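Local coordinates for protein aromatic amino acid exporter YddG (Starkeya novella, PDB 5I20) that exports a broad range of amino acids, including threonine, methionine, lysine and glutamate, as an inner-membrane transporter of the drug/metabolite transporter superfamily, at residues 100-105 with 243-248; 106-111 with 163-168. All coordinates share one frame; numbering follows the deposited sequence.

Overall arrangement
Both contacts share helix 101-108: its first half packs on residues 243-248 in contact 1, and its last turn and the residues after it pack on 163-168 in contact 2. Their centres lie about 11 Å apart, and along the sequence contact 2 is nested within the loop that contact 1 closes. They touch directly, for Ser164 OG, which also bonds with Ala160 O in its own helix, is a probable hydrogen-bond partner of Trp101 O, at 3.0 Å. Beside it the Trp101 and Trp163 rings meet edge-to-face, and one chain of bound monoolein lies against both indoles. The centre of contact 1 lies about 8 Å, and that of contact 2 about 13 Å, from the centre of the chain.

Contact 1 of 2, residues 100-105 with 243-248; sequences LWPLLI and LSYAAP. With OLC ((2R)-2,3-dihydroxypropyl (9Z)-octadec-9-enoate), chain G.
Pro102 lies across the ring of Tyr245, and this CH-pi contact is the heart of the packing. Its CB sits 3.6 Å from the centroid of the Tyr245 ring and 18° off the normal, while CG of the same proline leans toward the CE1 side. The two side chains cross at about a right angle, so the pyrrolidine spreads its carbons over one aromatic face. At the far end of the tyrosine, Leu103 N gives a weak hydrogen bond to Tyr245 OH, 3.4 Å long and bent to 138° at the hydrogen. Alongside, Ser244 brings its hydroxyl obliquely against the six-membered ring of Trp101, with OG 3.3 Å from CH2 of that indole.

The Trp101 indole is itself held between layers. CD of Pro102 lies against one face, monoolein C10 lies over the rim of the opposite face, and Ile105 CD1 meets the edge in plane. A chi1 of 71° tucks CG between the backbone N and the carbonyl carbon, which folds the indole back over the proline that follows it. Farther out, Tyr99 O hydrogen-bonds with Tyr245 OH, Leu240 O with Ser244 OG, and Leu129 and Thr132 of helix 119-136 pack against the tyrosine.

The contact joins the first and second EamA-like sequence regions of the basket-shaped transporter, where the start of helix 101-108 meets the turn between helices 237-243 and 246-258. Its buried hydroxyls are satisfied chiefly by backbone carbonyls, so adhesion between the segments rests mainly on proline-aromatic packing, with the weak N-H bond as a minor addition.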
loop_
_atom_site.group_PDB
_atom_site.type_symbol
_atom_site.label_atom_id
_atom_site.label_comp_id
_atom_site.label_asym_id
_atom_site.label_seq_id
_atom_site.Cartn_x
_atom_site.Cartn_y
_atom_site.Cartn_z
ATOM N N LEU A 100 -4.518 -5.308 -7.739
ATOM C CA LEU A 100 -5.964 -5.412 -7.747
ATOM C C LEU A 100 -6.530 -4.839 -6.452
ATOM O O LEU A 100 -7.733 -4.603 -6.350
ATOM C CB LEU A 100 -6.410 -6.867 -7.918
ATOM C CG LEU A 100 -6.330 -7.429 -9.337
ATOM C CD1 LEU A 100 -6.520 -8.937 -9.333
ATOM C CD2 LEU A 100 -7.369 -6.758 -10.218
ATOM N N TRP A 101 -5.666 -4.605 -5.465
ATOM C CA TRP A 101 -6.145 -4.193 -4.144
ATOM C C TRP A 101 -6.890 -2.849 -4.101
ATOM O O TRP A 101 -7.776 -2.685 -3.265
ATOM C CB TRP A 101 -4.997 -4.179 -3.114
ATOM C CG TRP A 101 -3.938 -3.098 -3.215
ATOM C CD1 TRP A 101 -2.701 -3.220 -3.780
ATOM C CD2 TRP A 101 -4.003 -1.759 -2.688
ATOM N NE1 TRP A 101 -2.005 -2.043 -3.661
ATOM C CE2 TRP A 101 -2.776 -1.130 -2.994
ATOM C CE3 TRP A 101 -4.981 -1.029 -2.004
ATOM C CZ2 TRP A 101 -2.500 0.192 -2.636
ATOM C CZ3 TRP A 101 -4.703 0.290 -1.648
ATOM C CH2 TRP A 101 -3.472 0.883 -1.965
ATOM N N PRO A 102 -6.552 -1.887 -4.981
ATOM C CA PRO A 102 -7.392 -0.685 -4.887
ATOM C C PRO A 102 -8.831 -0.937 -5.340
ATOM O O PRO A 102 -9.758 -0.403 -4.731
ATOM C CB PRO A 102 -6.690 0.308 -5.817
ATOM C CG PRO A 102 -5.269 -0.150 -5.850
ATOM C CD PRO A 102 -5.359 -1.647 -5.815
ATOM N N LEU A 103 -9.010 -1.742 -6.383
ATOM C CA LEU A 103 -10.344 -2.115 -6.846
ATOM C C LEU A 103 -11.092 -2.896 -5.765
ATOM O O LEU A 103 -12.291 -2.711 -5.568
ATOM C CB LEU A 103 -10.253 -2.938 -8.133
ATOM C CG LEU A 103 -11.559 -3.490 -8.715
ATOM C CD1 LEU A 103 -12.523 -2.363 -9.057
ATOM C CD2 LEU A 103 -11.275 -4.348 -9.946
ATOM N N LEU A 104 -10.371 -3.760 -5.061
ATOM C CA LEU A 104 -10.962 -4.580 -4.012
ATOM C C LEU A 104 -11.491 -3.728 -2.864
ATOM O O LEU A 104 -12.566 -3.995 -2.331
ATOM C CB LEU A 104 -9.941 -5.596 -3.491
ATOM C CG LEU A 104 -9.558 -6.708 -4.467
ATOM C CD1 LEU A 104 -8.524 -7.643 -3.860
ATOM C CD2 LEU A 104 -10.798 -7.481 -4.901
ATOM N N ILE A 105 -10.732 -2.703 -2.490
ATOM C CA ILE A 105 -11.165 -1.771 -1.458
ATOM C C ILE A 105 -12.462 -1.066 -1.866
ATOM O O ILE A 105 -13.392 -0.954 -1.065
ATOM C CB ILE A 105 -10.071 -0.721 -1.150
ATOM C CG1 ILE A 105 -8.925 -1.373 -0.368
ATOM C CG2 ILE A 105 -10.644 0.452 -0.370
ATOM C CD1 ILE A 105 -7.825 -0.417 0.023
ATOM N N LEU A 243 -8.267 6.545 -5.627
ATOM C CA LEU A 243 -7.061 7.366 -5.657
ATOM C C LEU A 243 -5.776 6.557 -5.507
ATOM O O LEU A 243 -4.700 7.032 -5.861
ATOM C CB LEU A 243 -7.125 8.431 -4.564
ATOM C CG LEU A 243 -8.223 9.481 -4.730
ATOM C CD1 LEU A 243 -8.276 10.398 -3.522
ATOM C CD2 LEU A 243 -8.018 10.278 -6.013
ATOM N N SER A 244 -5.881 5.340 -4.984
ATOM C CA SER A 244 -4.695 4.508 -4.789
ATOM C C SER A 244 -4.015 4.135 -6.113
ATOM O O SER A 244 -2.809 3.912 -6.141
ATOM C CB SER A 244 -5.055 3.249 -3.998
ATOM O OG SER A 244 -5.318 3.573 -2.641
ATOM N N TYR A 245 -4.768 4.096 -7.213
ATOM C CA TYR A 245 -4.148 3.854 -8.520
ATOM C C TYR A 245 -3.305 5.039 -9.002
ATOM O O TYR A 245 -2.753 5.003 -10.097
ATOM C CB TYR A 245 -5.202 3.510 -9.578
ATOM C CG TYR A 245 -5.701 2.090 -9.476
ATOM C CD1 TYR A 245 -4.814 1.019 -9.507
ATOM C CD2 TYR A 245 -7.053 1.820 -9.317
ATOM C CE1 TYR A 245 -5.263 -0.280 -9.400
ATOM C CE2 TYR A 245 -7.513 0.525 -9.208
ATOM C CZ TYR A 245 -6.614 -0.522 -9.249
ATOM O OH TYR A 245 -7.068 -1.816 -9.139
ATOM N N ALA A 246 -3.205 6.089 -8.195
ATOM C CA ALA A 246 -2.298 7.179 -8.525
ATOM C C ALA A 246 -0.861 6.784 -8.197
ATOM O O ALA A 246 0.080 7.311 -8.785
ATOM C CB ALA A 246 -2.682 8.449 -7.788
ATOM N N ALA A 247 -0.700 5.847 -7.267
ATOM C CA ALA A 247 0.628 5.441 -6.807
ATOM C C ALA A 247 1.529 4.892 -7.924
ATOM O O ALA A 247 2.687 5.295 -8.011
ATOM C CB ALA A 247 0.512 4.423 -5.670
ATOM N N PRO A 248 1.019 3.980 -8.781
ATOM C CA PRO A 248 1.897 3.530 -9.872
ATOM C C PRO A 248 2.291 4.647 -10.835
ATOM O O PRO A 248 3.429 4.679 -11.301
ATOM C CB PRO A 248 1.051 2.477 -10.594
ATOM C CG PRO A 248 0.108 1.982 -9.553
ATOM C CD PRO A 248 -0.228 3.192 -8.738
HETATM C C10 OLC G . 0.026 -1.079 -0.121
HETATM C C9 OLC G . 0.844 -0.190 0.749
HETATM C C11 OLC G . 0.253 -2.550 -0.074
HETATM C C8 OLC G . 1.891 -0.770 1.635
HETATM C C16 OLC G . 2.711 -3.530 -4.381
HETATM C C12 OLC G . -0.069 -3.153 -1.399
HETATM C C7 OLC G . 3.243 -0.589 1.034
HETATM C C15 OLC G . 2.455 -4.538 -3.310
HETATM C C13 OLC G . 0.734 -4.397 -1.584
HETATM C C6 OLC G . 4.280 -1.137 1.957
HETATM C C14 OLC G . 0.991 -4.622 -3.035
HETATM C C5 OLC G . 5.059 -2.202 1.262
HETATM C C4 OLC G . 6.328 -2.469 2.002
HETATM C C3 OLC G . 7.194 -3.382 1.200
HETATM C C2 OLC G . 8.538 -3.482 1.840
#

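Contact 2 of 2, residues 106-111 with 163-168. With OLC ((2R)-2,3-dihydroxypropyl (9Z)-octadec-9-enoate), chain G.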
loop_
_atom_site.group_PDB
_atom_site.type_symbol
_atom_site.label_atom_id
_atom_site.label_comp_id
_atom_site.label_asym_id
_atom_site.label_seq_id
_atom_site.Cartn_x
_atom_site.Cartn_y
_atom_site.Cartn_z
ATOM N N VAL A 106 -12.521 -0.603 -3.111
ATOM C CA VAL A 106 -13.723 0.044 -3.627
ATOM C C VAL A 106 -14.914 -0.906 -3.544
ATOM O O VAL A 106 -15.968 -0.544 -3.026
ATOM C CB VAL A 106 -13.544 0.519 -5.085
ATOM C CG1 VAL A 106 -14.861 1.047 -5.640
ATOM C CG2 VAL A 106 -12.461 1.584 -5.175
ATOM N N LEU A 107 -14.731 -2.126 -4.039
ATOM C CA LEU A 107 -15.783 -3.137 -3.999
ATOM C C LEU A 107 -16.153 -3.530 -2.563
ATOM O O LEU A 107 -17.333 -3.660 -2.238
ATOM C CB LEU A 107 -15.361 -4.376 -4.798
ATOM C CG LEU A 107 -15.209 -4.177 -6.312
ATOM C CD1 LEU A 107 -14.657 -5.425 -6.990
ATOM C CD2 LEU A 107 -16.539 -3.771 -6.936
ATOM N N PHE A 108 -15.154 -3.701 -1.701
ATOM C CA PHE A 108 -15.416 -4.141 -0.330
ATOM C C PHE A 108 -16.008 -3.027 0.534
ATOM O O PHE A 108 -16.550 -3.295 1.606
ATOM C CB PHE A 108 -14.137 -4.681 0.325
ATOM C CG PHE A 108 -13.604 -5.938 -0.315
ATOM C CD1 PHE A 108 -14.397 -6.701 -1.155
ATOM C CD2 PHE A 108 -12.305 -6.355 -0.073
ATOM C CE1 PHE A 108 -13.902 -7.855 -1.745
ATOM C CE2 PHE A 108 -11.808 -7.508 -0.658
ATOM C CZ PHE A 108 -12.608 -8.257 -1.494
ATOM N N SER A 109 -15.911 -1.783 0.071
ATOM C CA SER A 109 -16.441 -0.650 0.829
ATOM C C SER A 109 -17.965 -0.667 0.842
ATOM O O SER A 109 -18.594 0.014 1.654
ATOM C CB SER A 109 -15.937 0.677 0.257
ATOM O OG SER A 109 -16.497 0.935 -1.017
ATOM N N ALA A 110 -18.555 -1.455 -0.051
ATOM C CA ALA A 110 -20.008 -1.588 -0.113
ATOM C C ALA A 110 -20.546 -2.341 1.103
ATOM O O ALA A 110 -21.737 -2.280 1.399
ATOM C CB ALA A 110 -20.422 -2.291 -1.397
ATOM N N PHE A 111 -19.667 -3.047 1.807
ATOM C CA PHE A 111 -20.062 -3.777 3.008
ATOM C C PHE A 111 -20.094 -2.865 4.237
ATOM O O PHE A 111 -20.573 -3.263 5.295
ATOM C CB PHE A 111 -19.117 -4.958 3.260
ATOM C CG PHE A 111 -19.163 -6.016 2.191
ATOM C CD1 PHE A 111 -20.278 -6.162 1.380
ATOM C CD2 PHE A 111 -18.088 -6.869 2.001
ATOM C CE1 PHE A 111 -20.316 -7.138 0.396
ATOM C CE2 PHE A 111 -18.121 -7.847 1.021
ATOM C CZ PHE A 111 -19.236 -7.981 0.218
ATOM N N TRP A 163 -4.642 -7.111 2.362
ATOM C CA TRP A 163 -4.463 -5.671 2.513
ATOM C C TRP A 163 -5.777 -4.915 2.312
ATOM O O TRP A 163 -6.059 -3.950 3.022
ATOM C CB TRP A 163 -3.407 -5.155 1.533
ATOM C CG TRP A 163 -3.314 -3.660 1.510
ATOM C CD1 TRP A 163 -3.758 -2.826 0.525
ATOM C CD2 TRP A 163 -2.759 -2.817 2.527
ATOM N NE1 TRP A 163 -3.505 -1.519 0.861
ATOM C CE2 TRP A 163 -2.892 -1.486 2.086
ATOM C CE3 TRP A 163 -2.157 -3.061 3.765
ATOM C CZ2 TRP A 163 -2.448 -0.400 2.841
ATOM C CZ3 TRP A 163 -1.714 -1.984 4.512
ATOM C CH2 TRP A 163 -1.861 -0.670 4.048
ATOM N N SER A 164 -6.574 -5.355 1.342
ATOM C CA SER A 164 -7.875 -4.740 1.085
ATOM C C SER A 164 -8.835 -4.928 2.251
ATOM O O SER A 164 -9.582 -4.014 2.606
ATOM C CB SER A 164 -8.507 -5.317 -0.183
ATOM O OG SER A 164 -7.737 -4.996 -1.325
ATOM N N VAL A 165 -8.833 -6.123 2.831
ATOM C CA VAL A 165 -9.718 -6.400 3.952
ATOM C C VAL A 165 -9.232 -5.631 5.172
ATOM O O VAL A 165 -10.026 -4.998 5.860
ATOM C CB VAL A 165 -9.811 -7.910 4.252
ATOM C CG1 VAL A 165 -10.460 -8.157 5.608
ATOM C CG2 VAL A 165 -10.593 -8.609 3.151
ATOM N N TYR A 166 -7.924 -5.657 5.414
ATOM C CA TYR A 166 -7.331 -4.870 6.490
ATOM C C TYR A 166 -7.730 -3.397 6.407
ATOM O O TYR A 166 -8.077 -2.781 7.414
ATOM C CB TYR A 166 -5.804 -4.984 6.467
ATOM C CG TYR A 166 -5.126 -3.968 7.354
ATOM C CD1 TYR A 166 -5.043 -4.160 8.728
ATOM C CD2 TYR A 166 -4.579 -2.808 6.820
ATOM C CE1 TYR A 166 -4.432 -3.228 9.546
ATOM C CE2 TYR A 166 -3.965 -1.872 7.628
ATOM C CZ TYR A 166 -3.895 -2.086 8.990
ATOM O OH TYR A 166 -3.282 -1.154 9.792
ATOM N N SER A 167 -7.671 -2.839 5.202
ATOM C CA SER A 167 -7.987 -1.430 4.989
ATOM C C SER A 167 -9.458 -1.124 5.248
ATOM O O SER A 167 -9.790 -0.203 5.996
ATOM C CB SER A 167 -7.620 -1.010 3.566
ATOM O OG SER A 167 -6.233 -1.156 3.330
ATOM N N VAL A 168 -10.337 -1.893 4.616
ATOM C CA VAL A 168 -11.773 -1.692 4.764
ATOM C C VAL A 168 -12.231 -1.993 6.191
ATOM O O VAL A 168 -13.052 -1.264 6.750
ATOM C CB VAL A 168 -12.560 -2.564 3.760
ATOM C CG1 VAL A 168 -14.052 -2.508 4.041
ATOM C CG2 VAL A 168 -12.263 -2.118 2.335
HETATM C C10 OLC G . 0.026 -1.079 -0.121
HETATM C C9 OLC G . 0.844 -0.190 0.749
HETATM C C11 OLC G . 0.253 -2.550 -0.074
HETATM C C8 OLC G . 1.891 -0.770 1.635
HETATM C C16 OLC G . 2.711 -3.530 -4.381
HETATM C C12 OLC G . -0.069 -3.153 -1.399
HETATM C C7 OLC G . 3.243 -0.589 1.034
HETATM C C15 OLC G . 2.455 -4.538 -3.310
HETATM C C13 OLC G . 0.734 -4.397 -1.584
HETATM C C6 OLC G . 4.280 -1.137 1.957
HETATM C C14 OLC G . 0.991 -4.622 -3.035
HETATM C C5 OLC G . 5.059 -2.202 1.262
HETATM C C4 OLC G . 6.328 -2.469 2.002
HETATM C C3 OLC G . 7.194 -3.382 1.200
HETATM C C2 OLC G . 8.538 -3.482 1.840
#
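Phe108 points its side chain at helix 150-169, and three residues of that helix receive it. With chi1 at -65°, CG is anti to the carbonyl carbon, which carries the ring toward Ser164 and Val165. Its CD2 approaches Ser164 CB to 3.9 Å, and CE2 meets Val165 CG2 at 4.1 Å, both coming at the ring obliquely. Val168 works nearer the backbone, its two methyls dividing the task: CG2 packs on Phe108 CB at 3.8 Å, while CG1 rests 3.6 Å from Phe108 O.

This is apolar packing between transmembrane helices from the two EamA-like sequence regions, in a basket-shaped fold of inverted structural repeats that encloses a central substrate-binding cavity. Ser109 OG turns back to Val106 O, 2.6 Å away, satisfying its hydroxyl within its own segment.

On the other flank of helix 150-169, Trp163 lies flat between two unlike neighbours. Monoolein C10 sits over one face, 3.7 Å from Trp163 CE2, and Ser167 OG lies over the opposite one. That hydroxyl donates to Trp163 O and also bonds with Trp228 NE1, while Ser167 N reaches the same carbonyl from the other side of its plane. An alanine at Trp163 is likely to deprive the lipid chain of its aromatic platform and leave the stacked ring of Trp228 and the edge-to-face ring of Trp101 without their partner.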